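Local coordinates for DUF3201 domain-containing protein (Pyrococcus furiosus, PDB 1YB3), which is of unknown function but belongs to the DUF3201 family and folds as a seven-stranded antiparallel sheet packed with helices, in a hyperthermophilic archaeon, at residues A[25-28]-A[29-33]; A[158-161]-A[162-166]; A[165-168]-A[169-172]. All blocks are in the same frame, centred on the assembly; numbering follows the deposited sequence. Where two conformers were deposited one is given.

Contact 1: residues A[25-28]-A[29-33]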
ATOM      1  N   ILE A  25     -14.312   2.167  -2.634  1.00 19.48           N
ATOM      2  CA  ILE A  25     -13.261   2.286  -3.658  1.00 20.39           C
ATOM      3  C   ILE A  25     -13.751   2.952  -4.946  1.00 23.77           C
ATOM      4  O   ILE A  25     -13.023   3.751  -5.569  1.00 22.15           O
ATOM      5  CB  ILE A  25     -12.512   0.953  -3.924  1.00 18.47           C
ATOM      6  CG1 ILE A  25     -11.651   0.595  -2.714  1.00 21.65           C
ATOM      7  CG2 ILE A  25     -11.608   1.035  -5.162  1.00 20.86           C
ATOM      8  CD1 ILE A  25     -10.541   1.623  -2.405  1.00 20.77           C
ATOM      9  N   PHE A  26     -14.988   2.665  -5.349  1.00 22.22           N
ATOM     10  CA  PHE A  26     -15.526   3.380  -6.502  1.00 25.54           C
ATOM     11  C   PHE A  26     -15.547   4.889  -6.198  1.00 24.86           C
ATOM     12  O   PHE A  26     -15.158   5.709  -7.043  1.00 25.10           O
ATOM     13  CB  PHE A  26     -16.906   2.840  -6.907  1.00 28.74           C
ATOM     14  CG  PHE A  26     -16.859   1.459  -7.514  1.00 31.08           C
ATOM     15  CD1 PHE A  26     -16.082   1.204  -8.649  1.00 32.22           C
ATOM     16  CD2 PHE A  26     -17.604   0.411  -6.963  1.00 34.30           C
ATOM     17  CE1 PHE A  26     -16.034  -0.079  -9.212  1.00 33.47           C
ATOM     18  CE2 PHE A  26     -17.564  -0.883  -7.525  1.00 33.47           C
ATOM     19  CZ  PHE A  26     -16.777  -1.125  -8.641  1.00 34.18           C
ATOM     20  N   GLU A  27     -15.928   5.236  -4.969  1.00 24.21           N
ATOM     21  CA  GLU A  27     -15.996   6.635  -4.524  1.00 27.13           C
ATOM     22  C   GLU A  27     -14.599   7.258  -4.468  1.00 24.86           C
ATOM     23  O   GLU A  27     -14.373   8.374  -4.979  1.00 25.36           O
ATOM     24  CB  GLU A  27     -16.672   6.732  -3.153  1.00 29.20           C
ATOM     25  CG  GLU A  27     -16.714   8.148  -2.559  1.00 33.94           C
ATOM     26  CD  GLU A  27     -17.375   8.188  -1.182  1.00 37.99           C
ATOM     27  OE1 GLU A  27     -18.509   8.727  -1.086  1.00 42.67           O
ATOM     28  OE2 GLU A  27     -16.771   7.674  -0.203  1.00 39.48           O
ATOM     29  N   LEU A  28     -13.664   6.534  -3.855  1.00 20.49           N
ATOM     30  CA  LEU A  28     -12.302   7.048  -3.667  1.00 19.49           C
ATOM     31  C   LEU A  28     -11.584   7.229  -4.998  1.00 17.36           C
ATOM     32  O   LEU A  28     -10.788   8.190  -5.148  1.00 19.41           O
ATOM     33  CB  LEU A  28     -11.494   6.132  -2.748  1.00 20.37           C
ATOM     34  CG  LEU A  28     -10.069   6.556  -2.402  1.00 21.90           C
ATOM     35  CD1 LEU A  28     -10.080   7.944  -1.700  1.00 22.81           C
ATOM     36  CD2 LEU A  28      -9.427   5.483  -1.542  1.00 21.90           C
ATOM     37  N   ARG A  29     -11.838   6.331  -5.958  1.00 18.47           N
ATOM     38  CA  ARG A  29     -11.248   6.440  -7.292  1.00 18.39           C
ATOM     39  C   ARG A  29     -11.630   7.768  -7.933  1.00 20.69           C
ATOM     40  O   ARG A  29     -10.757   8.489  -8.457  1.00 19.84           O
ATOM     41  CB  ARG A  29     -11.619   5.240  -8.193  1.00 21.12           C
ATOM     42  CG  ARG A  29     -10.838   5.178  -9.514  1.00 21.32           C
ATOM     43  CD  ARG A  29     -11.520   5.967 -10.634  1.00 20.33           C
ATOM     44  NE  ARG A  29     -10.648   6.094 -11.806  1.00 22.50           N
ATOM     45  CZ  ARG A  29     -10.956   6.756 -12.917  1.00 25.20           C
ATOM     46  NH1 ARG A  29     -12.154   7.328 -13.059  1.00 22.90           N
ATOM     47  NH2 ARG A  29     -10.072   6.817 -13.913  1.00 25.53           N
ATOM     48  N   GLU A  30     -12.914   8.116  -7.886  1.00 21.71           N
ATOM     49  CA  GLU A  30     -13.337   9.380  -8.510  1.00 23.46           C
ATOM     50  C   GLU A  30     -12.741  10.587  -7.775  1.00 23.87           C
ATOM     51  O   GLU A  30     -12.323  11.586  -8.411  1.00 24.74           O
ATOM     52  CB  GLU A  30     -14.863   9.451  -8.603  0.65 25.63           C
ATOM     53  CG  GLU A  30     -15.482   8.369  -9.522  0.65 27.43           C
ATOM     54  CD  GLU A  30     -14.855   8.321 -10.918  0.65 26.95           C
ATOM     55  OE1 GLU A  30     -14.657   9.398 -11.532  0.65 31.98           O
ATOM     56  OE2 GLU A  30     -14.570   7.210 -11.410  0.65 24.39           O
ATOM     57  N   GLU A  31     -12.648  10.479  -6.455  1.00 20.62           N
ATOM     58  CA  GLU A  31     -12.093  11.555  -5.631  1.00 23.10           C
ATOM     59  C   GLU A  31     -10.611  11.773  -5.935  1.00 22.81           C
ATOM     60  O   GLU A  31     -10.177  12.913  -6.160  1.00 22.56           O
ATOM     61  CB  GLU A  31     -12.306  11.289  -4.138  1.00 26.36           C
ATOM     62  CG  GLU A  31     -13.774  11.448  -3.711  1.00 30.63           C
ATOM     63  CD  GLU A  31     -14.084  10.860  -2.352  1.00 35.06           C
ATOM     64  OE1 GLU A  31     -13.217  10.179  -1.760  1.00 36.13           O
ATOM     65  OE2 GLU A  31     -15.223  11.075  -1.877  1.00 38.89           O
ATOM     66  N   LEU A  32      -9.834  10.692  -5.967  1.00 19.60           N
ATOM     67  CA  LEU A  32      -8.392  10.850  -6.240  1.00 18.46           C
ATOM     68  C   LEU A  32      -8.107  11.211  -7.704  1.00 18.76           C
ATOM     69  O   LEU A  32      -7.091  11.863  -8.002  1.00 21.50           O
ATOM     70  CB  LEU A  32      -7.584   9.616  -5.789  1.00 16.39           C
ATOM     71  CG  LEU A  32      -7.596   9.266  -4.289  1.00 17.16           C
ATOM     72  CD1 LEU A  32      -6.666   8.112  -4.040  1.00 17.94           C
ATOM     73  CD2 LEU A  32      -7.166  10.460  -3.380  1.00 19.12           C
ATOM     74  N   LYS A  33      -9.003  10.818  -8.609  1.00 19.32           N
ATOM     75  CA  LYS A  33      -8.907  11.204 -10.011  1.00 23.19           C
ATOM     76  C   LYS A  33      -8.960  12.732 -10.071  1.00 23.26           C
ATOM     77  O   LYS A  33      -8.140  13.371 -10.742  1.00 21.61           O
ATOM     78  CB  LYS A  33     -10.051  10.595 -10.826  1.00 24.56           C
ATOM     79  CG  LYS A  33     -10.225  11.163 -12.231  1.00 29.47           C
ATOM     80  CD  LYS A  33      -9.143  10.719 -13.189  1.00 31.24           C
ATOM     81  CE  LYS A  33      -9.568  11.009 -14.633  1.00 33.36           C
ATOM     82  NZ  LYS A  33      -8.435  11.012 -15.572  1.00 34.10           N
TER
HETATM   83  O   HOH W   1     -15.173   5.107  -9.781  1.00 31.50           O

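Contact 2: residues A[158-161]-A[162-166]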
ATOM      1  N   VAL A 158      -6.994   8.034   4.260  1.00 17.13           N
ATOM      2  CA  VAL A 158      -6.417   7.639   2.964  1.00 20.49           C
ATOM      3  C   VAL A 158      -5.954   8.841   2.157  1.00 19.72           C
ATOM      4  O   VAL A 158      -4.836   8.843   1.610  1.00 20.54           O
ATOM      5  CB  VAL A 158      -7.326   6.701   2.147  1.00 24.38           C
ATOM      6  CG1 VAL A 158      -6.530   6.082   0.967  1.00 28.97           C
ATOM      7  CG2 VAL A 158      -7.779   5.626   3.009  1.00 30.54           C
ATOM      8  N   LYS A 159      -6.788   9.885   2.122  1.00 19.56           N
ATOM      9  CA  LYS A 159      -6.434  11.116   1.429  1.00 21.02           C
ATOM     10  C   LYS A 159      -5.192  11.765   2.051  1.00 18.81           C
ATOM     11  O   LYS A 159      -4.255  12.115   1.349  1.00 20.06           O
ATOM     12  CB  LYS A 159      -7.599  12.114   1.419  1.00 23.52           C
ATOM     13  CG  LYS A 159      -8.738  11.775   0.479  1.00 29.87           C
ATOM     14  CD  LYS A 159      -9.794  12.916   0.496  1.00 30.02           C
ATOM     15  CE  LYS A 159     -10.967  12.607  -0.419  1.00 36.83           C
ATOM     16  NZ  LYS A 159     -12.057  13.624  -0.308  1.00 37.74           N
ATOM     17  N   ARG A 160      -5.176  11.900   3.379  1.00 17.03           N
ATOM     18  CA  ARG A 160      -4.040  12.566   4.028  1.00 16.95           C
ATOM     19  C   ARG A 160      -2.730  11.789   3.934  1.00 16.97           C
ATOM     20  O   ARG A 160      -1.666  12.369   3.710  1.00 16.73           O
ATOM     21  CB  ARG A 160      -4.374  12.937   5.472  1.00 15.54           C
ATOM     22  CG  ARG A 160      -3.222  13.691   6.177  1.00 18.32           C
ATOM     23  CD  ARG A 160      -3.706  14.433   7.445  1.00 18.06           C
ATOM     24  NE  ARG A 160      -4.529  13.543   8.265  1.00 18.34           N
ATOM     25  CZ  ARG A 160      -4.043  12.634   9.102  1.00 18.06           C
ATOM     26  NH1 ARG A 160      -2.734  12.519   9.288  1.00 17.65           N
ATOM     27  NH2 ARG A 160      -4.873  11.838   9.760  1.00 18.42           N
ATOM     28  N   GLU A 161      -2.801  10.466   4.101  1.00 15.46           N
ATOM     29  CA  GLU A 161      -1.587   9.659   4.057  1.00 16.16           C
ATOM     30  C   GLU A 161      -0.992   9.533   2.654  1.00 16.35           C
ATOM     31  O   GLU A 161       0.227   9.524   2.511  1.00 16.11           O
ATOM     32  CB  GLU A 161      -1.810   8.289   4.717  1.00 15.98           C
ATOM     33  CG  GLU A 161      -2.229   8.343   6.198  1.00 16.81           C
ATOM     34  CD  GLU A 161      -1.309   9.191   7.079  1.00 19.48           C
ATOM     35  OE1 GLU A 161      -0.158   9.446   6.693  1.00 19.09           O
ATOM     36  OE2 GLU A 161      -1.769   9.571   8.168  1.00 20.34           O
ATOM     37  N   ILE A 162      -1.846   9.425   1.624  1.00 16.89           N
ATOM     38  CA  ILE A 162      -1.335   9.471   0.242  1.00 17.71           C
ATOM     39  C   ILE A 162      -0.616  10.793   0.016  1.00 16.81           C
ATOM     40  O   ILE A 162       0.472  10.823  -0.556  1.00 19.28           O
ATOM     41  CB  ILE A 162      -2.444   9.281  -0.822  1.00 20.76           C
ATOM     42  CG1 ILE A 162      -2.954   7.855  -0.781  1.00 24.41           C
ATOM     43  CG2 ILE A 162      -1.921   9.679  -2.217  1.00 24.62           C
ATOM     44  CD1 ILE A 162      -4.230   7.592  -1.618  1.00 23.10           C
ATOM     45  N   LYS A 163      -1.206  11.878   0.510  1.00 17.83           N
ATOM     46  CA  LYS A 163      -0.601  13.206   0.358  1.00 20.09           C
ATOM     47  C   LYS A 163       0.768  13.252   1.054  1.00 18.78           C
ATOM     48  O   LYS A 163       1.759  13.696   0.468  1.00 18.74           O
ATOM     49  CB  LYS A 163      -1.541  14.281   0.922  1.00 22.68           C
ATOM     50  CG  LYS A 163      -0.913  15.676   0.946  1.00 27.48           C
ATOM     51  CD  LYS A 163      -1.910  16.759   1.376  1.00 29.13           C
ATOM     52  CE  LYS A 163      -2.232  16.686   2.850  1.00 34.70           C
ATOM     53  NZ  LYS A 163      -2.959  17.915   3.301  1.00 38.15           N
ATOM     54  N   ARG A 164       0.823  12.790   2.304  1.00 16.30           N
ATOM     55  CA  ARG A 164       2.089  12.733   3.049  1.00 16.90           C
ATOM     56  C   ARG A 164       3.119  11.844   2.338  1.00 18.24           C
ATOM     57  O   ARG A 164       4.299  12.167   2.286  1.00 17.74           O
ATOM     58  CB  ARG A 164       1.884  12.309   4.512  1.00 20.27           C
ATOM     59  CG  ARG A 164       1.142  13.374   5.357  1.00 17.84           C
ATOM     60  CD  ARG A 164       0.860  12.895   6.782  1.00 18.02           C
ATOM     61  NE  ARG A 164       2.058  12.886   7.610  1.00 19.44           N
ATOM     62  CZ  ARG A 164       2.718  11.792   7.982  1.00 22.42           C
ATOM     63  NH1 ARG A 164       2.305  10.592   7.588  1.00 21.03           N
ATOM     64  NH2 ARG A 164       3.799  11.896   8.756  1.00 21.73           N
ATOM     65  N   PHE A 165       2.659  10.723   1.776  1.00 16.67           N
ATOM     66  CA  PHE A 165       3.570   9.859   1.083  1.00 15.21           C
ATOM     67  C   PHE A 165       4.150  10.524  -0.164  1.00 16.29           C
ATOM     68  O   PHE A 165       5.370  10.476  -0.413  1.00 17.14           O
ATOM     69  CB  PHE A 165       2.888   8.522   0.716  1.00 13.31           C
ATOM     70  CG  PHE A 165       3.866   7.490   0.212  1.00 14.15           C
ATOM     71  CD1 PHE A 165       4.483   6.604   1.114  1.00 17.37           C
ATOM     72  CD2 PHE A 165       4.221   7.443  -1.141  1.00 18.72           C
ATOM     73  CE1 PHE A 165       5.424   5.673   0.664  1.00 18.87           C
ATOM     74  CE2 PHE A 165       5.171   6.500  -1.611  1.00 19.82           C
ATOM     75  CZ  PHE A 165       5.759   5.607  -0.698  1.00 16.87           C
ATOM     76  N   ILE A 166       3.273  11.153  -0.944  1.00 18.21           N
ATOM     77  CA  ILE A 166       3.707  11.838  -2.173  1.00 17.21           C
ATOM     78  C   ILE A 166       4.715  12.953  -1.838  1.00 17.52           C
ATOM     79  O   ILE A 166       5.744  13.077  -2.504  1.00 20.13           O
ATOM     80  CB  ILE A 166       2.496  12.345  -3.017  1.00 18.32           C
ATOM     81  CG1 ILE A 166       1.776  11.149  -3.669  1.00 20.73           C
ATOM     82  CG2 ILE A 166       2.957  13.335  -4.095  1.00 19.75           C
ATOM     83  CD1 ILE A 166       0.367  11.453  -4.210  1.00 21.22           C
TER

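Contact 3: residues A[165-168]-A[169-172]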
ATOM      1  N   PHE A 165       2.659  10.723   1.776  1.00 16.67           N
ATOM      2  CA  PHE A 165       3.570   9.859   1.083  1.00 15.21           C
ATOM      3  C   PHE A 165       4.150  10.524  -0.164  1.00 16.29           C
ATOM      4  O   PHE A 165       5.370  10.476  -0.413  1.00 17.14           O
ATOM      5  CB  PHE A 165       2.888   8.522   0.716  1.00 13.31           C
ATOM      6  CG  PHE A 165       3.866   7.490   0.212  1.00 14.15           C
ATOM      7  CD1 PHE A 165       4.483   6.604   1.114  1.00 17.37           C
ATOM      8  CD2 PHE A 165       4.221   7.443  -1.141  1.00 18.72           C
ATOM      9  CE1 PHE A 165       5.424   5.673   0.664  1.00 18.87           C
ATOM     10  CE2 PHE A 165       5.171   6.500  -1.611  1.00 19.82           C
ATOM     11  CZ  PHE A 165       5.759   5.607  -0.698  1.00 16.87           C
ATOM     12  N   ILE A 166       3.273  11.153  -0.944  1.00 18.21           N
ATOM     13  CA  ILE A 166       3.707  11.838  -2.173  1.00 17.21           C
ATOM     14  C   ILE A 166       4.715  12.953  -1.838  1.00 17.52           C
ATOM     15  O   ILE A 166       5.744  13.077  -2.504  1.00 20.13           O
ATOM     16  CB  ILE A 166       2.496  12.345  -3.017  1.00 18.32           C
ATOM     17  CG1 ILE A 166       1.776  11.149  -3.669  1.00 20.73           C
ATOM     18  CG2 ILE A 166       2.957  13.335  -4.095  1.00 19.75           C
ATOM     19  CD1 ILE A 166       0.367  11.453  -4.210  1.00 21.22           C
ATOM     20  N   GLU A 167       4.446  13.690  -0.773  1.00 19.25           N
ATOM     21  CA  GLU A 167       5.324  14.793  -0.352  1.00 19.87           C
ATOM     22  C   GLU A 167       6.699  14.252   0.087  1.00 20.03           C
ATOM     23  O   GLU A 167       7.739  14.814  -0.267  1.00 22.63           O
ATOM     24  CB  GLU A 167       4.640  15.638   0.723  1.00 23.32           C
ATOM     25  CG  GLU A 167       3.425  16.395   0.165  1.00 26.55           C
ATOM     26  CD  GLU A 167       2.497  16.988   1.232  1.00 29.40           C
ATOM     27  OE1 GLU A 167       2.590  16.603   2.432  1.00 31.70           O
ATOM     28  OE2 GLU A 167       1.648  17.828   0.835  1.00 32.25           O
ATOM     29  N   LEU A 168       6.705  13.132   0.814  1.00 18.59           N
ATOM     30  CA  LEU A 168       7.968  12.510   1.209  1.00 18.93           C
ATOM     31  C   LEU A 168       8.726  12.018  -0.032  1.00 18.46           C
ATOM     32  O   LEU A 168       9.932  12.234  -0.166  1.00 20.03           O
ATOM     33  CB  LEU A 168       7.708  11.359   2.173  1.00 20.88           C
ATOM     34  CG  LEU A 168       8.913  10.515   2.572  1.00 21.82           C
ATOM     35  CD1 LEU A 168      10.002  11.329   3.299  1.00 23.93           C
ATOM     36  CD2 LEU A 168       8.438   9.327   3.430  1.00 24.74           C
ATOM     37  N   ALA A 169       8.011  11.349  -0.937  1.00 17.71           N
ATOM     38  CA  ALA A 169       8.596  10.867  -2.187  1.00 18.61           C
ATOM     39  C   ALA A 169       9.193  11.985  -3.039  1.00 19.17           C
ATOM     40  O   ALA A 169      10.260  11.805  -3.604  1.00 19.33           O
ATOM     41  CB  ALA A 169       7.558  10.082  -2.989  1.00 22.01           C
ATOM     42  N   ARG A 170       8.497  13.128  -3.106  1.00 21.57           N
ATOM     43  CA  ARG A 170       9.005  14.309  -3.827  1.00 24.15           C
ATOM     44  C   ARG A 170      10.376  14.746  -3.297  1.00 22.56           C
ATOM     45  O   ARG A 170      11.266  15.106  -4.079  1.00 23.80           O
ATOM     46  CB  ARG A 170       8.008  15.477  -3.736  1.00 23.64           C
ATOM     47  CG  ARG A 170       6.778  15.332  -4.596  1.00 28.55           C
ATOM     48  CD  ARG A 170       6.116  16.697  -4.812  1.00 28.59           C
ATOM     49  NE  ARG A 170       4.862  16.579  -5.549  1.00 31.39           N
ATOM     50  CZ  ARG A 170       3.662  16.773  -5.019  1.00 33.73           C
ATOM     51  NH1 ARG A 170       3.534  17.106  -3.731  1.00 34.99           N
ATOM     52  NH2 ARG A 170       2.582  16.637  -5.782  1.00 35.03           N
ATOM     53  N   ARG A 171      10.553  14.696  -1.977  1.00 25.21           N
ATOM     54  CA  ARG A 171      11.832  15.064  -1.340  1.00 26.96           C
ATOM     55  C   ARG A 171      13.011  14.220  -1.831  1.00 27.33           C
ATOM     56  O   ARG A 171      14.157  14.690  -1.847  1.00 28.96           O
ATOM     57  CB  ARG A 171      11.751  14.931   0.177  1.00 26.98           C
ATOM     58  CG  ARG A 171      10.946  15.987   0.917  1.00 31.71           C
ATOM     59  CD  ARG A 171      11.022  15.718   2.448  1.00 35.15           C
ATOM     60  NE  ARG A 171      12.396  15.457   2.881  1.00 41.19           N
ATOM     61  CZ  ARG A 171      12.752  14.648   3.880  1.00 43.21           C
ATOM     62  NH1 ARG A 171      11.844  13.986   4.595  1.00 41.54           N
ATOM     63  NH2 ARG A 171      14.040  14.495   4.164  1.00 44.73           N
ATOM     64  N   TYR A 172      12.723  12.976  -2.219  1.00 22.38           N
ATOM     65  CA  TYR A 172      13.729  12.059  -2.729  1.00 21.52           C
ATOM     66  C   TYR A 172      13.689  11.881  -4.249  1.00 22.15           C
ATOM     67  O   TYR A 172      14.330  10.967  -4.786  1.00 22.55           O
ATOM     68  CB  TYR A 172      13.604  10.706  -2.005  1.00 22.59           C
ATOM     69  CG  TYR A 172      14.058  10.794  -0.564  1.00 23.10           C
ATOM     70  CD1 TYR A 172      15.384  10.523  -0.217  1.00 24.67           C
ATOM     71  CD2 TYR A 172      13.177  11.192   0.445  1.00 21.90           C
ATOM     72  CE1 TYR A 172      15.817  10.618   1.098  1.00 26.03           C
ATOM     73  CE2 TYR A 172      13.602  11.284   1.774  1.00 23.61           C
ATOM     74  CZ  TYR A 172      14.926  10.999   2.085  1.00 24.98           C
ATOM     75  OH  TYR A 172      15.357  11.102   3.391  1.00 28.21           O
TER

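Contact 1: residues A[25-28]-A[29-33]
I25 O accepts the backbone N-H of R29 at 2.9 Å, and CB of R29 rests against the same carbonyl oxygen. The I25 side chain turns away from this turn of helix toward the sheet, meeting P66 and F68 of strand 65-71 and V44 of strand 40-47. F26 O takes a weak bond from E30 N at 3.4 Å; a water donates to F26 O at 2.8 Å and, in one of the two conformers modelled for E30, to E30 OE2 as well, joining backbone and carboxylate. In that conformer the same OE2 receives R29 NH1 at 2.9 Å, almost in the guanidinium plane and on the syn side of the carboxylate though 32° out of its plane. R29 is pinned further by the backbone oxygens of V41 and E42 and by the carboxylate of E43. The backbone i to i+4 bonds belong to the later half of helix 11-35, which lies with one side on the seven-stranded antiparallel sheet and another against helix 155-171. E27 binds E31 N through its carbonyl, while its CG touches E31 OE2 at 3.4 Å. Their carboxylates are nearly parallel, planes 16° apart, and the like charges of the two OE2 atoms are probably eased by K155, which forms a salt bridge with E27, and by K159, a weak, long partner of E31. L28 O receives the N-H of L32, and the L28 side chain slants across that of L32, with CD1 of L28 against CG of L32 at 3.8 Å. With CG of L28 anti to the backbone N (chi1 -178°), CD1 runs forward along the helix to L32 and also lies near E31 OE1, while L28 touches V76 of strand 74-79 and V158 of helix 155-171.

Contact 2: residues A[158-161]-A[162-166]
V158 lays CG1 against CD1 of I162 at 3.8 Å, the two branched side chains slanting past each other one helical turn apart. I162 swings CG1 back beside its own backbone N (chi1 -69°), which brings CG1 to 3.2 Å from V158 O, the oxygen that also accepts the N-H of I162. On another side of the helix, E161 and R164 run side by side and point the same way. E161 bends at chi2, and its OE1 offers the syn lone pair to R164 NH1 at 2.9 Å, lying 16° from the guanidinium plane. The carboxylate and guanidinium stand steeply to one another, and the hydrogen bond is bent, 144° at the hydrogen. OE2 of E161 lies 3.3 Å from R160 NH1, well out of that guanidinium plane, so this link is one of charge without a directed N-H; the firmer partner of R160 is E156. E161 thus sits between two arginines in a salt-bridge network, which probably favours its ionised form. R164 NH1 also donates to A105 O. A leucine in place of R164 would probably leave E161 OE1 without its charged partner and A105 O without this donor. Backbone bonds from R164 N to R160 O and from F165 N to E161 O carry the helix through the network. On its buried side, helix 155-171 packs on strand 82-90, where V158 meets F83, I162 meets F85, and the ring of F165 lies nearly parallel to that of F87; I162 also reaches L32 of helix 11-35, while E161 and R164 border F106.

Contact 3: residues A[165-168]-A[169-172]
A169 N and R170 N donate to F165 O and I166 O, each at 2.8 Å, and R171 N to E167 O at a longer 3.3 Å, as helix 155-171 nears its C-terminal end. Y172 N then reaches back only three residues, to A169 O, and Y172 itself has left the helix. Its hydroxyl hydrogen-bonds D101 of helix 96-105, to which R171 NH1 is a weak, long ion partner. L168 O lies at the edge of the Y172 ring, in its plane, 3.5 Å from CD2. Outward from this backbone, R170 stretches its chain back along the helix from CG to NE and sets its guanidinium over I166, whose CG2 sits 3.6 Å from CZ, above the centre of one face. E167 CG approaches the same group obliquely, at 4.0 Å from NH1, while the opposite charges of E167 and R170 remain apart. CG of L168 is anti to its own N (chi1 174°), which sends CD1 forward to two neighbours, R171 NH1 at 3.5 Å and Y172 CE2 at 3.9 Å. The guanidinium of R171 in turn has CE2 of Y172 above the centre of one face. L168 and Y172 both pack on F98, the Y172 ring edge-to-face, and A169 meets L175 near the chain terminus. Arginine planes are therefore laid here on aliphatic and aromatic carbon, with no salt bridge between E167 and R170, so van der Waals contact probably accounts for much of the side-chain packing within this turn, while the polar tie at Y172 fastens the helix end to helix 96-105.

How the contacts relate
Contact 1 comes first along the chain, in the later half of helix 11-35; contacts 2 and 3 follow on helix 155-171, the last helix, and share F165 and I166. The centres of contacts 1 and 2 lie about 14 Å apart, yet their side chains meet where the two helices pack: L32 CD1 is 3.5 Å from I162 CD1. Contact 3 is further along, its centre about 10 Å from that of contact 2 and about 21 Å from that of contact 1, which it does not touch. The C-terminal helix thus joins the N-terminal helix at one end and helix 96-105 at the other, and packs on strand 82-90 of the antiparallel sheet along the way.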